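Local coordinates for branched-chain-amino-acid aminotransferase (Pseudomonas sp. UW4, PDB 6JIF), which transfers amino groups between branched-chain amino acids and 2-oxo acids, with pyridoxal-5'-phosphate as cofactor, at residues H185-S190 against D226-D231; T236-V241 against G287-D292; A244-I249 against S295-A300; A196-G201 against N259-L264. All blocks are in the same frame, centred on the assembly; numbering follows the deposited sequence.

Contact 1: H185-S190 against D226-D231; sequences HNFQIS and DAIYLD
Gln-188 pairs with Ala-227 and Ile-189 with Ile-228 as parallel bridges, and the two short strands run 4.6 Å apart at 41° between their directions. Three backbone hydrogen bonds hold the register. Gln-188 N donates to Asp-226 O, Ile-228 N donates to Gln-188 O at 2.9 Å, and Ser-190 N donates to Ile-228 O. Ile-189 and Ile-228 put their side chains on one face of the sheet. There Ile-189 CD1 presses on Ile-228 CG2 at 3.5 Å, a tight fit for two methyls. Ile-189 CG2 turns to the next residue on that face, Leu-230, and meets its CD1 at 3.9 Å. The two strands are the outer elements of a beta-alpha-beta unit, and helix 206-221 is the connection between them. On the helix side, Ser-190 CB rests on Ala-227 CB at 3.8 Å. Phe-187 has CG beside its backbone N (chi1 -61°), which brings ring atom CD2 obliquely to 3.5 Å from Asp-226 N. The ring plane and the carboxylate plane of Asp-226 are 15° apart. Phe-187 CB also touches Ile-228 CD1 at 3.6 Å. Beyond the pair, the ring packs on Ile-312 and Val-241. Replacing Phe-187 with alanine would probably open a gap beside Ile-312 and Val-241 and leave Asp-226 CB without its ring contact. Water 1 takes a hydrogen bond from Leu-230 N and lies within hydrogen-bonding distance of Ser-190 O.

Contact 2: T236-V241 against G287-D292; sequences TKIEEV and GDVFID. With PLP (pyridoxal-5'-phosphate), chain D.
Thr-236 and Val-289 supply the carbonyls for the two backbone hydrogen bonds. Ile-291 N donates to Thr-236 O at 2.9 Å, and Ile-238 N donates to Val-289 O at 2.8 Å. They enclose a single bridge between Lys-237 and Phe-290. Water 3 adds a third link, from Ile-238 O to Val-289 N. The apolar contacts centre on Ile-238 CD1, which lies 4.0 Å from both Val-289 CG1 and Ile-291 CD1. Lys-237 runs alongside Phe-290, with CG 3.8 Å from ring atom CD1. CD of Lys-237 passes 3.6 Å from Asp-288 CG, and the bend at chi3 (-67°) then sets the direction of CE and NZ. The charges do not meet: Lys-237 NZ and Asp-288 OD1 are joined by water 2. Further along the strand, Glu-239 and Glu-240 form a classic beta bulge opposite Tyr-229. Glu-240 OE1 sits 2.8 Å from PLP N1, and its OE2 accepts from Leu-264 N. With alanine in place of Glu-240, PLP N1 and Leu-264 N would probably lose their shared carboxylate. A carboxylate at the pyridine nitrogen is consistent with stabilising a protonated ring nitrogen, as in other class IV aminotransferases.

Contact 3: A244-I249 against S295-A300; sequences ANFFGI and SDFKEA. With PLP (pyridoxal-5'-phosphate), chain D.
The Phe-297 ring lies between Asp-296 CB on one face and Gly-248 CA on the other. Gly-248 CA is 3.9 Å from the ring centroid, a CH-pi contact. Gly-248 has no side chain, and a CB there would run into Phe-297 CD1. Phe-297 CG lies beside its backbone N (chi1 -58°), and this turns the ring toward strand 245-250. Phe-246 points an edge at the Phe-297 face in an offset edge-to-face pair, with centroids 5.9 Å apart and planes at 66°. At Lys-298 the chain turns a corner. Lys-298 N donates to Ile-249 O at 2.8 Å. Its extended side chain brings CE to 4.1 Å from Ile-249 CG2, and NZ goes on to Asn-253. Glu-299 O then accepts a nearly straight bond from Ile-249 N at 2.9 Å. Lys-298 and Glu-299 together face Ile-249, which makes a classic beta bulge. Glu-299 runs side by side with Ile-249, their CB atoms 4.0 Å apart. The Glu-299 carboxylate is held by Thr-334 OG1 and Val-333 N. Ala-300 forms a non-hydrogen-bonded antiparallel pair with Gly-248. Its CB touches Phe-246 CE1 at 3.9 Å. The start of strand 245-250 borders the cofactor, with Asn-245 N 3.5 Å from PLP C6. Strand 297-304 continues antiparallel to 245-250, with strand 308-317 on its other side. Strand 255-258 flanks 245-250. Helix 332-346 covers the side of Phe-247, Ile-249 and Glu-299, while Phe-246 packs on Ile-238 and Val-241 of strand 238-241.

Contact 4: A196-G201 against N259-L264; sequences APQGTG and NSPSVL. With PLP (pyridoxal-5'-phosphate), chain D.
Gly-201 and Ser-262 meet in a loop-to-loop contact beside the cofactor, between the loop leading to helix 206-221 and the loop leading to helix 267-278. The touch is mostly backbone. Gly-201 CA makes a CA-H...O contact with Ser-262 O at 3.4 Å. A side chain on Gly-201 would run into that same oxygen. Gly-201 O and Ser-262 O are both acceptors and lie only 3.3 Å apart. One guanidinium satisfies both: Arg-194 gives NH2 to Gly-201 O and NH1 to Ser-262 O. Ser-262 CB also rests on Ala-196 O at 3.6 Å. Water 4 donates to Pro-197 O and more weakly to Pro-261 O. Gln-198 N is hydrogen-bonded to Asp-193 OD2 of the second subunit. The second loop is shaped from within. Residues 260-263 form a type I turn, and Ser-260 OG accepts from Ser-262 N at 3.1 Å in an ST turn. Glu-239 takes a hydrogen bond from each of these two serine side chains. Leu-264 has CG anti to the backbone N (chi1 -164°), which lays the side chain over one face of the PLP ring. CB lies above PLP C2, and CG is 3.6 Å from PLP C3. Val-263 packs on strand 238-241, while Leu-264 and Thr-200 touch helix 96-109.

Overall arrangement
Contacts 1, 2 and 3 all reach the same mixed sheet, contact 2 through strand 238-241, and contact 4 gathers loops near PLP. Contacts 1 and 2 have centres about 10 Å apart and join through neighbouring antiparallel strands, with Tyr-229 O 2.8 Å from Glu-239 N. Contacts 2 and 3 are also about 10 Å apart, and Val-289 packs on both Phe-246 and Phe-297. Contacts 3 and 4 lie about 20 Å apart by their centres, yet Asn-245 ND2 reaches Leu-264 O at 3.0 Å. Contacts 2, 3 and 4 all touch the cofactor. Leu-264 and Ala-244 approach its ring from opposite sides, while Glu-240 meets its nitrogen.

Contact 1: H185-S190 against D226-D231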
# COMPACT_ATOMS: atom_id res chain seq x y z
N HIS B 185 10.02 26.17 -6.84
CA HIS B 185 9.24 25.26 -7.67
C HIS B 185 7.79 25.49 -7.33
O HIS B 185 7.48 25.85 -6.19
CB HIS B 185 9.55 23.79 -7.35
CG HIS B 185 10.99 23.48 -7.45
ND1 HIS B 185 11.56 22.94 -8.57
CD2 HIS B 185 12.00 23.77 -6.61
CE1 HIS B 185 12.86 22.88 -8.41
NE2 HIS B 185 13.16 23.37 -7.23
N ASN B 186 6.92 25.24 -8.31
CA ASN B 186 5.46 25.36 -8.15
C ASN B 186 4.84 23.99 -7.92
O ASN B 186 5.26 23.01 -8.55
CB ASN B 186 4.79 26.02 -9.35
CG ASN B 186 5.28 27.44 -9.55
OD1 ASN B 186 5.69 28.10 -8.61
ND2 ASN B 186 5.26 27.93 -10.80
N PHE B 187 3.84 23.94 -7.03
CA PHE B 187 3.12 22.69 -6.71
C PHE B 187 1.63 22.93 -6.83
O PHE B 187 1.19 24.09 -6.80
CB PHE B 187 3.46 22.17 -5.29
CG PHE B 187 4.93 21.83 -5.08
CD1 PHE B 187 5.85 22.82 -4.87
CD2 PHE B 187 5.35 20.50 -5.12
CE1 PHE B 187 7.22 22.50 -4.67
CE2 PHE B 187 6.66 20.18 -4.92
CZ PHE B 187 7.61 21.21 -4.70
N GLN B 188 0.85 21.85 -6.98
CA GLN B 188 -0.60 21.93 -7.20
C GLN B 188 -1.37 21.16 -6.14
O GLN B 188 -1.06 20.00 -5.87
CB GLN B 188 -0.95 21.34 -8.56
CG GLN B 188 -2.42 21.52 -8.91
CD GLN B 188 -2.75 20.87 -10.20
OE1 GLN B 188 -2.53 19.68 -10.40
NE2 GLN B 188 -3.28 21.67 -11.13
N ILE B 189 -2.38 21.78 -5.54
CA ILE B 189 -3.24 21.02 -4.60
C ILE B 189 -3.92 19.88 -5.33
O ILE B 189 -4.42 20.03 -6.43
CB ILE B 189 -4.28 21.94 -3.93
CG1 ILE B 189 -3.59 22.96 -3.04
CG2 ILE B 189 -5.33 21.13 -3.14
CD1 ILE B 189 -2.52 22.42 -2.08
N SER B 190 -3.95 18.70 -4.69
CA SER B 190 -4.61 17.55 -5.28
C SER B 190 -5.95 17.29 -4.61
O SER B 190 -6.13 17.57 -3.42
CB SER B 190 -3.73 16.30 -5.13
OG SER B 190 -4.40 15.16 -5.65
N ASP B 226 4.95 18.67 -8.12
CA ASP B 226 4.28 17.53 -7.48
C ASP B 226 2.91 18.00 -7.00
O ASP B 226 2.54 19.17 -7.14
CB ASP B 226 5.11 16.94 -6.33
CG ASP B 226 4.92 15.41 -6.16
OD1 ASP B 226 3.84 14.83 -6.40
OD2 ASP B 226 5.90 14.76 -5.76
N ALA B 227 2.17 17.06 -6.43
CA ALA B 227 0.90 17.31 -5.78
C ALA B 227 1.13 17.64 -4.32
O ALA B 227 2.07 17.14 -3.70
CB ALA B 227 -0.00 16.08 -5.88
N ILE B 228 0.27 18.48 -3.78
CA ILE B 228 0.23 18.72 -2.34
C ILE B 228 -1.08 18.11 -1.84
O ILE B 228 -2.12 18.26 -2.48
CB ILE B 228 0.32 20.22 -2.01
CG1 ILE B 228 1.75 20.72 -2.21
CG2 ILE B 228 -0.06 20.47 -0.55
CD1 ILE B 228 1.93 22.24 -2.06
N TYR B 229 -0.99 17.39 -0.73
CA TYR B 229 -2.11 16.65 -0.13
C TYR B 229 -2.61 17.41 1.07
O TYR B 229 -1.80 17.89 1.89
CB TYR B 229 -1.67 15.24 0.30
CG TYR B 229 -1.19 14.46 -0.89
CD1 TYR B 229 -2.11 13.87 -1.73
CD2 TYR B 229 0.19 14.42 -1.22
CE1 TYR B 229 -1.68 13.19 -2.87
CE2 TYR B 229 0.64 13.76 -2.37
CZ TYR B 229 -0.32 13.16 -3.20
OH TYR B 229 0.07 12.48 -4.33
N LEU B 230 -3.94 17.52 1.15
CA LEU B 230 -4.64 18.14 2.26
C LEU B 230 -5.13 17.06 3.23
O LEU B 230 -5.15 15.87 2.90
CB LEU B 230 -5.84 18.99 1.76
CG LEU B 230 -5.44 20.08 0.74
CD1 LEU B 230 -6.65 20.93 0.51
CD2 LEU B 230 -4.29 20.98 1.20
N ASP B 231 -5.60 17.50 4.38
CA ASP B 231 -6.12 16.51 5.35
C ASP B 231 -7.27 15.72 4.72
O ASP B 231 -8.12 16.30 4.03
CB ASP B 231 -6.55 17.20 6.63
CG ASP B 231 -7.81 17.96 6.49
OD1 ASP B 231 -7.74 19.06 5.92
OD2 ASP B 231 -8.85 17.49 6.98
O HOH W 1 -5.43 16.34 -0.96

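Contact 2: T236-V241 against G287-D292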
# COMPACT_ATOMS: atom_id res chain seq x y z
N THR B 236 -9.16 20.86 4.11
CA THR B 236 -8.97 22.27 4.46
C THR B 236 -7.57 22.61 4.94
O THR B 236 -7.28 23.81 5.08
CB THR B 236 -9.99 22.70 5.53
OG1 THR B 236 -9.83 21.92 6.72
CG2 THR B 236 -11.40 22.58 4.96
N LYS B 237 -6.71 21.63 5.18
CA LYS B 237 -5.41 21.85 5.83
C LYS B 237 -4.31 21.13 5.06
O LYS B 237 -4.49 19.99 4.65
CB LYS B 237 -5.46 21.35 7.31
CG LYS B 237 -6.33 22.18 8.21
CD LYS B 237 -6.67 21.46 9.55
CE LYS B 237 -7.54 20.25 9.31
NZ LYS B 237 -8.23 19.72 10.57
N ILE B 238 -3.16 21.78 4.87
CA ILE B 238 -2.03 21.12 4.20
C ILE B 238 -1.46 20.02 5.07
O ILE B 238 -1.25 20.20 6.28
CB ILE B 238 -0.94 22.16 3.89
CG1 ILE B 238 -1.50 23.15 2.88
CG2 ILE B 238 0.36 21.49 3.35
CD1 ILE B 238 -0.57 24.34 2.60
N GLU B 239 -1.16 18.88 4.46
CA GLU B 239 -0.49 17.78 5.14
C GLU B 239 0.87 17.44 4.57
O GLU B 239 1.82 17.31 5.34
CB GLU B 239 -1.37 16.54 5.12
CG GLU B 239 -2.65 16.75 5.88
CD GLU B 239 -2.99 15.55 6.78
OE1 GLU B 239 -2.59 14.42 6.41
OE2 GLU B 239 -3.64 15.77 7.84
N GLU B 240 1.00 17.30 3.24
CA GLU B 240 2.27 16.85 2.67
C GLU B 240 2.48 17.47 1.31
O GLU B 240 1.52 17.72 0.57
CB GLU B 240 2.37 15.32 2.47
CG GLU B 240 2.20 14.48 3.72
CD GLU B 240 3.47 14.37 4.53
OE1 GLU B 240 4.48 15.03 4.16
OE2 GLU B 240 3.47 13.61 5.51
N VAL B 241 3.75 17.64 0.94
CA VAL B 241 4.10 18.19 -0.38
C VAL B 241 4.77 17.05 -1.12
O VAL B 241 5.95 16.76 -0.86
CB VAL B 241 5.02 19.41 -0.26
CG1 VAL B 241 5.42 20.00 -1.66
CG2 VAL B 241 4.39 20.49 0.62
N GLY B 287 1.09 22.74 13.91
CA GLY B 287 -0.35 22.88 14.10
C GLY B 287 -1.14 22.80 12.80
O GLY B 287 -0.72 22.10 11.88
N ASP B 288 -2.25 23.50 12.70
CA ASP B 288 -3.12 23.44 11.52
C ASP B 288 -2.68 24.52 10.54
O ASP B 288 -2.61 25.70 10.91
CB ASP B 288 -4.58 23.66 11.88
CG ASP B 288 -5.19 22.51 12.65
OD1 ASP B 288 -4.65 21.38 12.56
OD2 ASP B 288 -6.24 22.73 13.30
N VAL B 289 -2.41 24.12 9.31
CA VAL B 289 -1.99 25.01 8.23
C VAL B 289 -3.15 25.07 7.23
O VAL B 289 -3.33 24.18 6.39
CB VAL B 289 -0.68 24.53 7.59
CG1 VAL B 289 -0.26 25.45 6.42
CG2 VAL B 289 0.56 24.50 8.63
N PHE B 290 -3.98 26.11 7.33
CA PHE B 290 -5.16 26.19 6.47
C PHE B 290 -4.84 26.58 5.03
O PHE B 290 -4.08 27.52 4.76
CB PHE B 290 -6.14 27.17 7.10
CG PHE B 290 -6.78 26.60 8.34
CD1 PHE B 290 -7.81 25.64 8.24
CD2 PHE B 290 -6.41 27.02 9.60
CE1 PHE B 290 -8.40 25.10 9.40
CE2 PHE B 290 -6.99 26.48 10.78
CZ PHE B 290 -7.99 25.54 10.67
N ILE B 291 -5.47 25.88 4.08
CA ILE B 291 -5.16 26.17 2.66
C ILE B 291 -5.79 27.50 2.20
O ILE B 291 -5.31 28.09 1.22
CB ILE B 291 -5.61 24.99 1.77
CG1 ILE B 291 -5.10 25.13 0.33
CG2 ILE B 291 -7.17 24.87 1.78
CD1 ILE B 291 -3.59 25.35 0.19
N ASP B 292 -6.82 28.00 2.91
CA ASP B 292 -7.40 29.30 2.62
C ASP B 292 -6.61 30.45 3.29
O ASP B 292 -6.98 31.62 3.14
CB ASP B 292 -8.88 29.35 3.07
CG ASP B 292 -9.08 28.96 4.58
OD1 ASP B 292 -8.83 27.76 4.94
OD2 ASP B 292 -9.56 29.85 5.37
N1 PLP D . 6.59 13.18 3.84
C2 PLP D . 6.31 11.95 3.33
C2A PLP D . 4.91 11.69 2.90
C3 PLP D . 7.30 10.96 3.27
O3 PLP D . 6.99 9.71 2.80
C4 PLP D . 8.62 11.27 3.71
C4A PLP D . 9.67 10.18 3.86
C5 PLP D . 8.85 12.57 4.21
C6 PLP D . 7.83 13.47 4.28
C5A PLP D . 10.18 13.08 4.64
O4P PLP D . 10.74 12.27 5.61
P PLP D . 12.31 12.39 5.88
O1P PLP D . 12.67 13.82 6.19
O2P PLP D . 12.48 11.50 7.12
O3P PLP D . 13.12 11.92 4.67
O HOH W 2 -6.38 19.22 12.73
O HOH W 3 -2.05 21.26 8.70

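Contact 3: A244-I249 against S295-A300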
# COMPACT_ATOMS: atom_id res chain seq x y z
N ALA B 244 7.29 14.90 0.79
CA ALA B 244 8.11 15.74 1.66
C ALA B 244 7.19 16.47 2.63
O ALA B 244 6.00 16.62 2.38
CB ALA B 244 8.94 16.77 0.87
N ASN B 245 7.75 16.93 3.76
CA ASN B 245 6.92 17.71 4.67
C ASN B 245 6.85 19.16 4.22
O ASN B 245 7.76 19.66 3.53
CB ASN B 245 7.46 17.66 6.08
CG ASN B 245 7.31 16.28 6.69
OD1 ASN B 245 8.29 15.66 7.06
ND2 ASN B 245 6.09 15.78 6.69
N PHE B 246 5.76 19.85 4.60
CA PHE B 246 5.57 21.27 4.30
C PHE B 246 6.11 22.11 5.46
O PHE B 246 5.97 21.73 6.62
CB PHE B 246 4.09 21.59 4.10
CG PHE B 246 3.79 23.06 3.90
CD1 PHE B 246 3.85 23.62 2.61
CD2 PHE B 246 3.43 23.88 4.96
CE1 PHE B 246 3.59 24.98 2.39
CE2 PHE B 246 3.12 25.26 4.73
CZ PHE B 246 3.23 25.80 3.46
N PHE B 247 6.71 23.24 5.16
CA PHE B 247 6.86 24.26 6.18
C PHE B 247 6.56 25.63 5.56
O PHE B 247 6.75 25.84 4.36
CB PHE B 247 8.25 24.21 6.86
CG PHE B 247 9.37 24.61 5.95
CD1 PHE B 247 9.71 25.96 5.78
CD2 PHE B 247 10.06 23.66 5.22
CE1 PHE B 247 10.75 26.33 4.92
CE2 PHE B 247 11.08 24.03 4.33
CZ PHE B 247 11.43 25.37 4.19
N GLY B 248 6.02 26.51 6.39
CA GLY B 248 5.85 27.91 6.03
C GLY B 248 6.61 28.77 7.02
O GLY B 248 6.79 28.39 8.17
N ILE B 249 7.05 29.94 6.57
CA ILE B 249 7.71 30.93 7.42
C ILE B 249 6.77 32.11 7.52
O ILE B 249 6.48 32.72 6.50
CB ILE B 249 9.05 31.39 6.84
CG1 ILE B 249 9.98 30.21 6.56
CG2 ILE B 249 9.69 32.46 7.77
CD1 ILE B 249 10.34 29.38 7.81
N SER B 295 -1.67 33.32 2.65
CA SER B 295 -1.11 34.64 2.89
C SER B 295 -0.43 34.77 4.25
O SER B 295 0.30 35.75 4.46
CB SER B 295 -2.21 35.65 2.72
OG SER B 295 -2.38 35.85 1.32
N ASP B 296 -0.60 33.81 5.16
CA ASP B 296 0.14 33.81 6.42
C ASP B 296 1.66 33.74 6.24
O ASP B 296 2.38 34.10 7.18
CB ASP B 296 -0.18 32.58 7.28
CG ASP B 296 -1.61 32.55 7.80
OD1 ASP B 296 -2.37 33.53 7.64
OD2 ASP B 296 -1.94 31.49 8.38
N PHE B 297 2.16 33.21 5.12
CA PHE B 297 3.58 32.86 4.99
C PHE B 297 4.26 33.80 4.02
O PHE B 297 3.73 34.05 2.94
CB PHE B 297 3.71 31.41 4.51
CG PHE B 297 3.02 30.45 5.42
CD1 PHE B 297 3.41 30.37 6.75
CD2 PHE B 297 1.94 29.70 4.98
CE1 PHE B 297 2.76 29.53 7.65
CE2 PHE B 297 1.28 28.82 5.85
CZ PHE B 297 1.69 28.76 7.21
N LYS B 298 5.46 34.32 4.39
CA LYS B 298 6.23 35.06 3.40
C LYS B 298 7.17 34.14 2.61
O LYS B 298 7.71 34.56 1.59
CB LYS B 298 7.00 36.20 4.09
CG LYS B 298 7.96 35.70 5.20
CD LYS B 298 8.65 36.92 5.87
CE LYS B 298 9.65 36.45 6.94
NZ LYS B 298 10.58 37.53 7.54
N GLU B 299 7.39 32.91 3.06
CA GLU B 299 8.19 31.91 2.39
C GLU B 299 7.57 30.56 2.71
O GLU B 299 6.89 30.41 3.74
CB GLU B 299 9.67 31.86 2.89
CG GLU B 299 10.44 33.08 2.71
CD GLU B 299 11.88 32.93 3.19
OE1 GLU B 299 12.42 31.81 3.04
OE2 GLU B 299 12.47 33.96 3.69
N ALA B 300 7.82 29.59 1.85
CA ALA B 300 7.38 28.23 2.14
C ALA B 300 8.29 27.24 1.43
O ALA B 300 8.93 27.56 0.43
CB ALA B 300 5.92 28.01 1.73
N1 PLP D . 6.59 13.18 3.84
C2 PLP D . 6.31 11.95 3.33
C2A PLP D . 4.91 11.69 2.90
C3 PLP D . 7.30 10.96 3.27
O3 PLP D . 6.99 9.71 2.80
C4 PLP D . 8.62 11.27 3.71
C4A PLP D . 9.67 10.18 3.86
C5 PLP D . 8.85 12.57 4.21
C6 PLP D . 7.83 13.47 4.28
C5A PLP D . 10.18 13.08 4.64
O4P PLP D . 10.74 12.27 5.61
P PLP D . 12.31 12.39 5.88
O1P PLP D . 12.67 13.82 6.19
O2P PLP D . 12.48 11.50 7.12
O3P PLP D . 13.12 11.92 4.67

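Contact 4: A196-G201 against N259-L264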
# COMPACT_ATOMS: atom_id res chain seq x y z
N ALA B 196 -5.44 7.79 4.67
CA ALA B 196 -6.74 7.95 5.33
C ALA B 196 -6.57 8.73 6.64
O ALA B 196 -5.43 8.86 7.16
CB ALA B 196 -7.30 6.57 5.63
N PRO B 197 -7.66 9.25 7.20
CA PRO B 197 -7.52 9.95 8.49
C PRO B 197 -6.94 9.06 9.58
O PRO B 197 -6.14 9.54 10.38
CB PRO B 197 -8.94 10.41 8.82
CG PRO B 197 -9.67 10.47 7.45
CD PRO B 197 -9.04 9.33 6.66
N GLN B 198 -7.32 7.78 9.65
CA GLN B 198 -6.79 6.83 10.63
C GLN B 198 -6.20 5.63 9.89
O GLN B 198 -6.53 4.48 10.18
CB GLN B 198 -7.86 6.38 11.62
CG GLN B 198 -8.38 7.53 12.50
CD GLN B 198 -7.30 8.13 13.39
OE1 GLN B 198 -6.33 7.45 13.78
NE2 GLN B 198 -7.46 9.42 13.73
N GLY B 199 -5.37 5.95 8.90
CA GLY B 199 -4.71 4.96 8.08
C GLY B 199 -3.24 4.88 8.44
O GLY B 199 -2.84 5.03 9.61
N THR B 200 -2.44 4.63 7.41
CA THR B 200 -1.03 4.34 7.59
C THR B 200 -0.14 5.54 7.23
O THR B 200 1.07 5.36 7.05
CB THR B 200 -0.64 3.11 6.76
OG1 THR B 200 -0.99 3.31 5.39
CG2 THR B 200 -1.33 1.88 7.25
N GLY B 201 -0.71 6.75 7.20
CA GLY B 201 0.02 7.93 6.73
C GLY B 201 1.24 8.32 7.58
O GLY B 201 2.17 8.96 7.06
N ASN B 259 0.70 19.36 11.78
CA ASN B 259 0.67 18.33 12.80
C ASN B 259 -0.68 17.64 12.67
O ASN B 259 -1.71 18.30 12.73
CB ASN B 259 0.82 18.98 14.18
CG ASN B 259 0.85 17.99 15.31
OD1 ASN B 259 1.16 16.84 15.11
ND2 ASN B 259 0.57 18.46 16.50
N SER B 260 -0.67 16.34 12.42
CA SER B 260 -1.92 15.58 12.38
C SER B 260 -1.57 14.11 12.42
O SER B 260 -0.42 13.73 12.12
CB SER B 260 -2.72 15.90 11.11
OG SER B 260 -2.53 14.90 10.12
N PRO B 261 -2.53 13.25 12.77
CA PRO B 261 -2.22 11.81 12.85
C PRO B 261 -1.82 11.19 11.51
O PRO B 261 -1.20 10.11 11.54
CB PRO B 261 -3.52 11.19 13.38
CG PRO B 261 -4.26 12.34 14.11
CD PRO B 261 -3.85 13.60 13.32
N SER B 262 -2.10 11.84 10.36
CA SER B 262 -1.79 11.25 9.05
C SER B 262 -0.56 11.85 8.38
O SER B 262 -0.13 11.31 7.35
CB SER B 262 -3.00 11.35 8.13
OG SER B 262 -3.45 12.71 8.05
N VAL B 263 0.07 12.87 8.96
CA VAL B 263 1.34 13.39 8.45
C VAL B 263 2.50 12.44 8.76
O VAL B 263 2.67 11.97 9.89
CB VAL B 263 1.60 14.79 9.05
CG1 VAL B 263 2.98 15.34 8.68
CG2 VAL B 263 0.54 15.79 8.61
N LEU B 264 3.37 12.23 7.79
CA LEU B 264 4.57 11.43 8.00
C LEU B 264 5.59 12.22 8.83
O LEU B 264 5.98 13.32 8.43
CB LEU B 264 5.17 11.05 6.64
CG LEU B 264 6.21 9.92 6.56
CD1 LEU B 264 7.50 10.36 7.13
CD2 LEU B 264 5.82 8.61 7.23
N1 PLP D . 6.59 13.18 3.84
C2 PLP D . 6.31 11.95 3.33
C2A PLP D . 4.91 11.69 2.90
C3 PLP D . 7.30 10.96 3.27
O3 PLP D . 6.99 9.71 2.80
C4 PLP D . 8.62 11.27 3.71
C4A PLP D . 9.67 10.18 3.86
C5 PLP D . 8.85 12.57 4.21
C6 PLP D . 7.83 13.47 4.28
C5A PLP D . 10.18 13.08 4.64
O4P PLP D . 10.74 12.27 5.61
P PLP D . 12.31 12.39 5.88
O1P PLP D . 12.67 13.82 6.19
O2P PLP D . 12.48 11.50 7.12
O3P PLP D . 13.12 11.92 4.67
O HOH W 4 -3.53 8.37 10.70